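PDB 3JQQ: ferredoxin--NADP reductase, apicoplast from Plasmodium falciparum, which catalyses electron transfer between reduced [2Fe-2S] ferredoxin and NADP+ through its FAD cofactor in the apicoplast, and may serve the last step of isoprenoid precursor synthesis. Local coordinates for residues B[47-52]-B[107-112]; B[280-285]-B[310-315]. The protein carries 1 engineered substitution. All blocks are in the same frame, centred on the assembly; numbering follows the deposited sequence.

In the fold
Ferredoxin-NADP+ reductases join an FAD-binding antiparallel beta domain to a parallel alpha/beta domain for the nucleotide, and the two contacts sample one domain each. Contact 1 ties the loop between strands 35-41 and 53-56 to the loop between strands 101-104 and 114-123. Contact 2, which follows it along the chain, pairs strands 280-285 and 311-315 of the five-stranded parallel sheet. The centres of contacts 1 and 2 are 19 Å apart; the two do not touch. Helix 183-192 of the second domain meets both, through Ser187 and Lys191 at contact 1, Pro184 and Tyr185 at contact 2, and so joins the domains across their interface. Glu314 brings contact 2 up to the flavin, whereas in contact 1 the Ser107 side chain is about 11 Å from FAD.

Contact 1: B[47-52]-B[107-112]; sequences KYLEGH and SSNNME
Tyr48 and Glu50 reach across to Ser107, Ser108 and Asn109, joining two turn-bearing loops of the FAD-binding beta domain: a type II turn from Leu49 to His52 and a type I turn from Ser108 to Met111. The Tyr48 side chain has CG wedged between the backbone N and carbonyl carbon (chi1 65°), which carries its ring alongside the second loop. At the far end, Tyr48 OH accepts a hydrogen bond from Ser107 OG at 3.1 Å, while Ser107 OG also pairs with the backbone N of Ser115. A water in the plane of the Tyr48 ring bridges Tyr48 OH and Met111 O, spanning the two loops. The Asn109 side chain runs counter to the ring, its amide plane turned 68° from it. Within the first turn, Leu49 N donates to His52 ND1 at 2.7 Å, nearly in the imidazole plane, which restrains the turn of that ring. Helix 183-192 borders the site through Ser187 and Lys191. Glu50 bends at chi2 (76°), folding its carboxylate toward the second turn, where Asn109 N donates to the anti side of Glu50 OE2 at 2.7 Å, almost straight but tilted out of the carboxylate plane.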
loop_
_atom_site.group_PDB
_atom_site.type_symbol
_atom_site.label_atom_id
_atom_site.label_comp_id
_atom_site.label_asym_id
_atom_site.label_seq_id
_atom_site.Cartn_x
_atom_site.Cartn_y
_atom_site.Cartn_z
ATOM N N LYS B 47 11.078 -2.573 25.224
ATOM C CA LYS B 47 9.974 -1.999 25.987
ATOM C C LYS B 47 8.935 -1.400 25.058
ATOM O O LYS B 47 9.267 -0.672 24.115
ATOM C CB LYS B 47 10.504 -0.928 26.944
ATOM C CG LYS B 47 11.490 -1.448 27.975
ATOM C CD LYS B 47 10.771 -2.135 29.125
ATOM C CE LYS B 47 11.757 -2.624 30.175
ATOM N NZ LYS B 47 11.058 -3.104 31.400
ATOM N N TYR B 48 7.673 -1.707 25.328
ATOM C CA TYR B 48 6.592 -1.235 24.493
ATOM C C TYR B 48 5.281 -1.308 25.248
ATOM O O TYR B 48 5.152 -2.039 26.231
ATOM C CB TYR B 48 6.493 -2.081 23.215
ATOM C CG TYR B 48 6.117 -3.528 23.466
ATOM C CD1 TYR B 48 7.089 -4.482 23.730
ATOM C CD2 TYR B 48 4.790 -3.937 23.436
ATOM C CE1 TYR B 48 6.753 -5.805 23.964
ATOM C CE2 TYR B 48 4.443 -5.261 23.664
ATOM C CZ TYR B 48 5.430 -6.189 23.931
ATOM O OH TYR B 48 5.094 -7.505 24.156
ATOM N N LEU B 49 4.312 -0.534 24.780
ATOM C CA LEU B 49 2.945 -0.656 25.241
ATOM C C LEU B 49 2.150 -1.345 24.147
ATOM O O LEU B 49 2.514 -1.279 22.964
ATOM C CB LEU B 49 2.342 0.721 25.516
ATOM C CG LEU B 49 2.929 1.536 26.670
ATOM C CD1 LEU B 49 2.186 2.851 26.812
ATOM C CD2 LEU B 49 2.875 0.745 27.968
ATOM N N GLU B 50 1.069 -2.007 24.533
ATOM C CA GLU B 50 0.176 -2.592 23.553
ATOM C C GLU B 50 -0.185 -1.539 22.502
ATOM O O GLU B 50 -0.492 -0.395 22.842
ATOM C CB GLU B 50 -1.079 -3.141 24.235
ATOM C CG GLU B 50 -0.839 -4.400 25.069
ATOM C CD GLU B 50 -0.164 -4.117 26.406
ATOM O OE1 GLU B 50 -0.188 -2.952 26.857
ATOM O OE2 GLU B 50 0.391 -5.064 27.006
ATOM N N GLY B 51 -0.134 -1.926 21.231
ATOM C CA GLY B 51 -0.456 -1.011 20.143
ATOM C C GLY B 51 0.773 -0.476 19.436
ATOM O O GLY B 51 0.688 0.017 18.311
ATOM N N HIS B 52 1.923 -0.569 20.095
ATOM C CA HIS B 52 3.159 -0.089 19.494
ATOM C C HIS B 52 3.609 -0.938 18.321
ATOM O O HIS B 52 3.201 -2.088 18.159
ATOM C CB HIS B 52 4.291 -0.026 20.518
ATOM C CG HIS B 52 4.286 1.216 21.345
ATOM N ND1 HIS B 52 4.373 1.190 22.720
ATOM C CD2 HIS B 52 4.191 2.515 20.997
ATOM C CE1 HIS B 52 4.343 2.420 23.183
ATOM N NE2 HIS B 52 4.230 3.247 22.158
ATOM N N SER B 107 1.643 -9.125 20.675
ATOM C CA SER B 107 1.684 -9.711 22.015
ATOM C C SER B 107 1.370 -8.674 23.090
ATOM O O SER B 107 1.292 -7.479 22.807
ATOM C CB SER B 107 3.053 -10.341 22.280
ATOM O OG SER B 107 4.102 -9.453 21.926
ATOM N N SER B 108 1.192 -9.137 24.330
ATOM C CA SER B 108 0.982 -8.243 25.466
ATOM C C SER B 108 2.289 -8.041 26.239
ATOM O O SER B 108 3.174 -8.894 26.199
ATOM C CB SER B 108 -0.103 -8.796 26.390
ATOM O OG SER B 108 -0.596 -7.784 27.249
ATOM N N ASN B 109 2.397 -6.910 26.938
ATOM C CA ASN B 109 3.602 -6.528 27.693
ATOM C C ASN B 109 4.131 -7.588 28.649
ATOM O O ASN B 109 5.340 -7.718 28.849
ATOM C CB ASN B 109 3.325 -5.274 28.525
ATOM C CG ASN B 109 3.559 -4.000 27.758
ATOM O OD1 ASN B 109 4.037 -3.010 28.314
ATOM N ND2 ASN B 109 3.219 -4.008 26.474
ATOM N N ASN B 110 3.204 -8.310 29.268
ATOM C CA ASN B 110 3.522 -9.265 30.320
ATOM C C ASN B 110 4.135 -10.556 29.797
ATOM O O ASN B 110 4.637 -11.371 30.572
ATOM C CB ASN B 110 2.256 -9.593 31.106
ATOM C CG ASN B 110 1.107 -9.991 30.205
ATOM O OD1 ASN B 110 0.504 -9.148 29.539
ATOM N ND2 ASN B 110 0.797 -11.283 30.176
ATOM N N MET B 111 4.085 -10.747 28.484
ATOM C CA MET B 111 4.620 -11.958 27.881
ATOM C C MET B 111 6.135 -11.858 27.737
ATOM O O MET B 111 6.670 -10.793 27.430
ATOM C CB MET B 111 3.940 -12.225 26.536
ATOM C CG MET B 111 2.437 -12.459 26.671
ATOM S SD MET B 111 1.541 -12.544 25.108
ATOM C CE MET B 111 -0.110 -12.941 25.685
ATOM N N GLU B 112 6.824 -12.960 27.977
ATOM C CA GLU B 112 8.276 -12.974 27.903
ATOM C C GLU B 112 8.724 -12.525 26.515
ATOM O O GLU B 112 9.475 -11.565 26.375
ATOM C CB GLU B 112 8.817 -14.369 28.234
ATOM C CG GLU B 112 10.310 -14.415 28.524
ATOM C CD GLU B 112 10.731 -15.690 29.237
ATOM O OE1 GLU B 112 11.904 -16.093 29.092
ATOM O OE2 GLU B 112 9.889 -16.290 29.943
HETATM O O HOH W 1 7.522 -9.079 24.901
#

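Contact 2: B[280-285]-B[310-315]. With FAD (flavin-adenine dinucleotide), chain I.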
loop_
_atom_site.group_PDB
_atom_site.type_symbol
_atom_site.label_atom_id
_atom_site.label_comp_id
_atom_site.label_asym_id
_atom_site.label_seq_id
_atom_site.Cartn_x
_atom_site.Cartn_y
_atom_site.Cartn_z
ATOM N N GLU B 280 -14.314 3.853 22.370
ATOM C CA GLU B 280 -13.090 4.286 21.714
ATOM C C GLU B 280 -13.041 3.614 20.348
ATOM O O GLU B 280 -13.161 2.393 20.245
ATOM C CB GLU B 280 -11.860 3.900 22.537
ATOM C CG GLU B 280 -11.647 4.751 23.784
ATOM C CD GLU B 280 -11.191 6.162 23.455
ATOM O OE1 GLU B 280 -10.415 6.333 22.483
ATOM O OE2 GLU B 280 -11.606 7.100 24.167
ATOM N N LEU B 281 -12.875 4.414 19.302
ATOM C CA LEU B 281 -12.897 3.905 17.938
ATOM C C LEU B 281 -11.487 3.805 17.368
ATOM O O LEU B 281 -10.727 4.771 17.392
ATOM C CB LEU B 281 -13.764 4.803 17.053
ATOM C CG LEU B 281 -13.878 4.453 15.569
ATOM C CD1 LEU B 281 -14.438 3.051 15.387
ATOM C CD2 LEU B 281 -14.746 5.475 14.850
ATOM N N TYR B 282 -11.142 2.626 16.861
ATOM C CA TYR B 282 -9.821 2.397 16.286
ATOM C C TYR B 282 -9.929 1.944 14.840
ATOM O O TYR B 282 -10.794 1.143 14.492
ATOM C CB TYR B 282 -9.062 1.344 17.092
ATOM C CG TYR B 282 -8.578 1.830 18.435
ATOM C CD1 TYR B 282 -9.460 1.991 19.494
ATOM C CD2 TYR B 282 -7.237 2.120 18.648
ATOM C CE1 TYR B 282 -9.022 2.434 20.723
ATOM C CE2 TYR B 282 -6.790 2.566 19.874
ATOM C CZ TYR B 282 -7.686 2.720 20.908
ATOM O OH TYR B 282 -7.249 3.159 22.134
ATOM N N ILE B 283 -9.037 2.452 14.001
ATOM C CA ILE B 283 -8.987 2.052 12.603
ATOM C C ILE B 283 -7.550 1.747 12.199
ATOM O O ILE B 283 -6.691 2.630 12.223
ATOM C CB ILE B 283 -9.564 3.142 11.687
ATOM C CG1 ILE B 283 -11.054 3.346 11.982
ATOM C CG2 ILE B 283 -9.344 2.777 10.225
ATOM C CD1 ILE B 283 -11.631 4.621 11.392
ATOM N N CYS B 284 -7.291 0.498 11.845
ATOM C CA CYS B 284 -5.952 0.077 11.450
ATOM C C CYS B 284 -5.974 -0.741 10.166
ATOM O O CYS B 284 -6.621 -1.788 10.094
ATOM C CB CYS B 284 -5.283 -0.729 12.565
ATOM S SG CYS B 284 -3.550 -1.118 12.236
ATOM N N GLY B 285 -5.280 -0.259 9.143
ATOM C CA GLY B 285 -5.328 -0.912 7.851
ATOM C C GLY B 285 -5.245 0.087 6.716
ATOM O O GLY B 285 -4.568 1.110 6.819
ATOM N N ARG B 310 -11.446 10.344 20.873
ATOM C CA ARG B 310 -11.874 8.956 20.984
ATOM C C ARG B 310 -11.569 8.140 19.732
ATOM O O ARG B 310 -11.685 6.915 19.739
ATOM C CB ARG B 310 -13.373 8.892 21.290
ATOM C CG ARG B 310 -13.761 9.460 22.647
ATOM C CD ARG B 310 -15.124 8.944 23.085
ATOM N NE ARG B 310 -16.224 9.713 22.508
ATOM C CZ ARG B 310 -17.401 9.193 22.174
ATOM N NH1 ARG B 310 -17.626 7.894 22.338
ATOM N NH2 ARG B 310 -18.349 9.970 21.663
ATOM N N VAL B 311 -11.181 8.820 18.658
ATOM C CA VAL B 311 -10.907 8.154 17.390
ATOM C C VAL B 311 -9.407 7.985 17.156
ATOM O O VAL B 311 -8.628 8.919 17.349
ATOM C CB VAL B 311 -11.537 8.915 16.205
ATOM C CG1 VAL B 311 -11.123 8.284 14.886
ATOM C CG2 VAL B 311 -13.052 8.940 16.339
ATOM N N HIS B 312 -9.011 6.784 16.743
ATOM C CA HIS B 312 -7.608 6.470 16.492
ATOM C C HIS B 312 -7.448 5.827 15.123
ATOM O O HIS B 312 -8.207 4.929 14.760
ATOM C CB HIS B 312 -7.072 5.513 17.555
ATOM C CG HIS B 312 -7.236 6.009 18.957
ATOM N ND1 HIS B 312 -6.216 6.621 19.653
ATOM C CD2 HIS B 312 -8.296 5.970 19.799
ATOM C CE1 HIS B 312 -6.643 6.944 20.861
ATOM N NE2 HIS B 312 -7.902 6.559 20.975
ATOM N N VAL B 313 -6.453 6.279 14.367
ATOM C CA VAL B 313 -6.225 5.748 13.031
ATOM C C VAL B 313 -4.744 5.485 12.768
ATOM O O VAL B 313 -3.894 6.332 13.037
ATOM C CB VAL B 313 -6.779 6.695 11.944
ATOM C CG1 VAL B 313 -6.060 8.032 11.991
ATOM C CG2 VAL B 313 -6.649 6.063 10.564
ATOM N N GLU B 314 -4.448 4.298 12.248
ATOM C CA GLU B 314 -3.099 3.958 11.816
ATOM C C GLU B 314 -3.202 3.229 10.479
ATOM O O GLU B 314 -3.598 2.063 10.427
ATOM C CB GLU B 314 -2.401 3.080 12.856
ATOM C CG GLU B 314 -0.886 3.260 12.913
ATOM C CD GLU B 314 -0.201 2.197 13.754
ATOM O OE1 GLU B 314 -0.551 1.013 13.607
ATOM O OE2 GLU B 314 0.689 2.550 14.556
ATOM N N VAL B 315 -2.857 3.920 9.398
ATOM C CA VAL B 315 -3.056 3.371 8.061
ATOM C C VAL B 315 -1.747 3.017 7.358
ATOM O O VAL B 315 -0.763 3.752 7.443
ATOM C CB VAL B 315 -3.882 4.330 7.173
ATOM C CG1 VAL B 315 -5.295 4.480 7.722
ATOM C CG2 VAL B 315 -3.197 5.687 7.064
HETATM P PA FAD I . 9.320 -3.334 -0.120
HETATM O O1A FAD I . 9.545 -2.117 0.745
HETATM O O2A FAD I . 10.633 -3.896 -0.612
HETATM O O5B FAD I . 8.330 -2.975 -1.343
HETATM C C5B FAD I . 7.000 -2.573 -1.097
HETATM C C4B FAD I . 6.039 -3.268 -2.058
HETATM O O4B FAD I . 6.441 -3.070 -3.402
HETATM C C3B FAD I . 6.014 -4.768 -1.824
HETATM O O3B FAD I . 4.699 -5.227 -2.028
HETATM C C2B FAD I . 6.912 -5.322 -2.911
HETATM O O2B FAD I . 6.469 -6.589 -3.339
HETATM C C1B FAD I . 6.800 -4.293 -4.023
HETATM N N9A FAD I . 8.067 -4.120 -4.756
HETATM C C8A FAD I . 9.300 -3.837 -4.228
HETATM N N7A FAD I . 10.192 -3.749 -5.244
HETATM C C5A FAD I . 9.543 -3.965 -6.409
HETATM C C6A FAD I . 9.973 -3.988 -7.730
HETATM N N6A FAD I . 11.266 -3.857 -8.020
HETATM N N1A FAD I . 9.059 -4.243 -8.731
HETATM C C2A FAD I . 7.736 -4.471 -8.416
HETATM N N3A FAD I . 7.320 -4.448 -7.102
HETATM C C4A FAD I . 8.210 -4.197 -6.114
HETATM N N1 FAD I . 3.264 -5.093 7.548
HETATM C C2 FAD I . 3.013 -6.360 8.024
HETATM O O2 FAD I . 3.176 -7.326 7.277
HETATM N N3 FAD I . 2.585 -6.542 9.325
HETATM C C4 FAD I . 2.401 -5.456 10.153
HETATM O O4 FAD I . 2.017 -5.619 11.309
HETATM C C4X FAD I . 2.652 -4.176 9.674
HETATM N N5 FAD I . 2.472 -3.087 10.500
HETATM C C5X FAD I . 2.725 -1.823 10.011
HETATM C C6 FAD I . 2.541 -0.725 10.846
HETATM C C7 FAD I . 2.792 0.553 10.372
HETATM C C7M FAD I . 2.593 1.737 11.276
HETATM C C8 FAD I . 3.229 0.728 9.058
HETATM C C8M FAD I . 3.505 2.105 8.521
HETATM C C9 FAD I . 3.410 -0.371 8.228
HETATM C C9A FAD I . 3.159 -1.650 8.696
HETATM N N10 FAD I . 3.351 -2.741 7.862
HETATM C C10 FAD I . 3.086 -4.000 8.363
HETATM C "C1'" FAD I . 3.992 -2.597 6.495
HETATM C "C2'" FAD I . 5.457 -3.055 6.492
HETATM O "O2'" FAD I . 6.218 -2.161 7.266
HETATM C "C3'" FAD I . 6.139 -3.114 5.116
HETATM O "O3'" FAD I . 5.797 -1.989 4.338
HETATM C "C4'" FAD I . 5.852 -4.395 4.334
HETATM O "O4'" FAD I . 6.409 -5.487 5.030
HETATM C "C5'" FAD I . 6.495 -4.333 2.952
HETATM O "O5'" FAD I . 7.884 -4.199 3.139
HETATM P P FAD I . 8.944 -4.915 2.162
HETATM O O1P FAD I . 10.331 -4.398 2.462
HETATM O O2P FAD I . 8.887 -6.422 2.282
HETATM O O3P FAD I . 8.490 -4.449 0.691
#
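Leu281 and Arg310 open an exchange of backbone hydrogen bonds between two parallel strands at one border of the nucleotide-binding alpha/beta domain, a Rossmann-like parallel sheet. Five bonds join strand 280-285 to its partner, from Leu281 N to Arg310 O through Gly285 N to Glu314 O. As in any regular parallel pair, every second residue of 280-285 bonds through both its N and its O to the two residues flanking its opposite number: around Val313, Ile283 N donates to His312 O, and Ile283 O accepts from Glu314 N at 2.8 Å. Short CA-H...O contacts fill in between, as from Cys284 CA to Glu314 O.

On the face that carries Tyr282, His312, Cys284 and Glu314, two rings stack. The side chains of Tyr282 and His312 run the same way and their rings lie face over face in an offset stack, planes 9° apart and centroids 4.2 Å from each other; His312 CD2 sits over the tyrosine face, 3.5 Å from Tyr282 CZ, and His312 CB adds a CH-pi contact.

A somewhat bent hydrogen bond holds the edge of the imidazole. Glu280 folds back at chi2 (-71°) to bring OE1 to His312 NE2, which donates across 2.9 Å in the plane of its own ring and nearly along the C-O axis of the carboxylate. Stack and bond together limit rotation of the histidine.

Apolar contacts are lighter: on the other face Leu281 CD2 meets Val311 CG2 at 4.1 Å. Toward the C-terminal end, Glu314 CD lies 3.8 Å from the methyl carbon C7M of FAD, placing the strand beside the flavin.

Strand 280-285 has strand 173-178 as its other neighbour, whereas 311-315 is outermost within the chain. Helix 289-298 covers Leu281 and Ile283; beyond Tyr282 and Cys284 lies helix 183-192, with Phe188 edge-to-face against Tyr282.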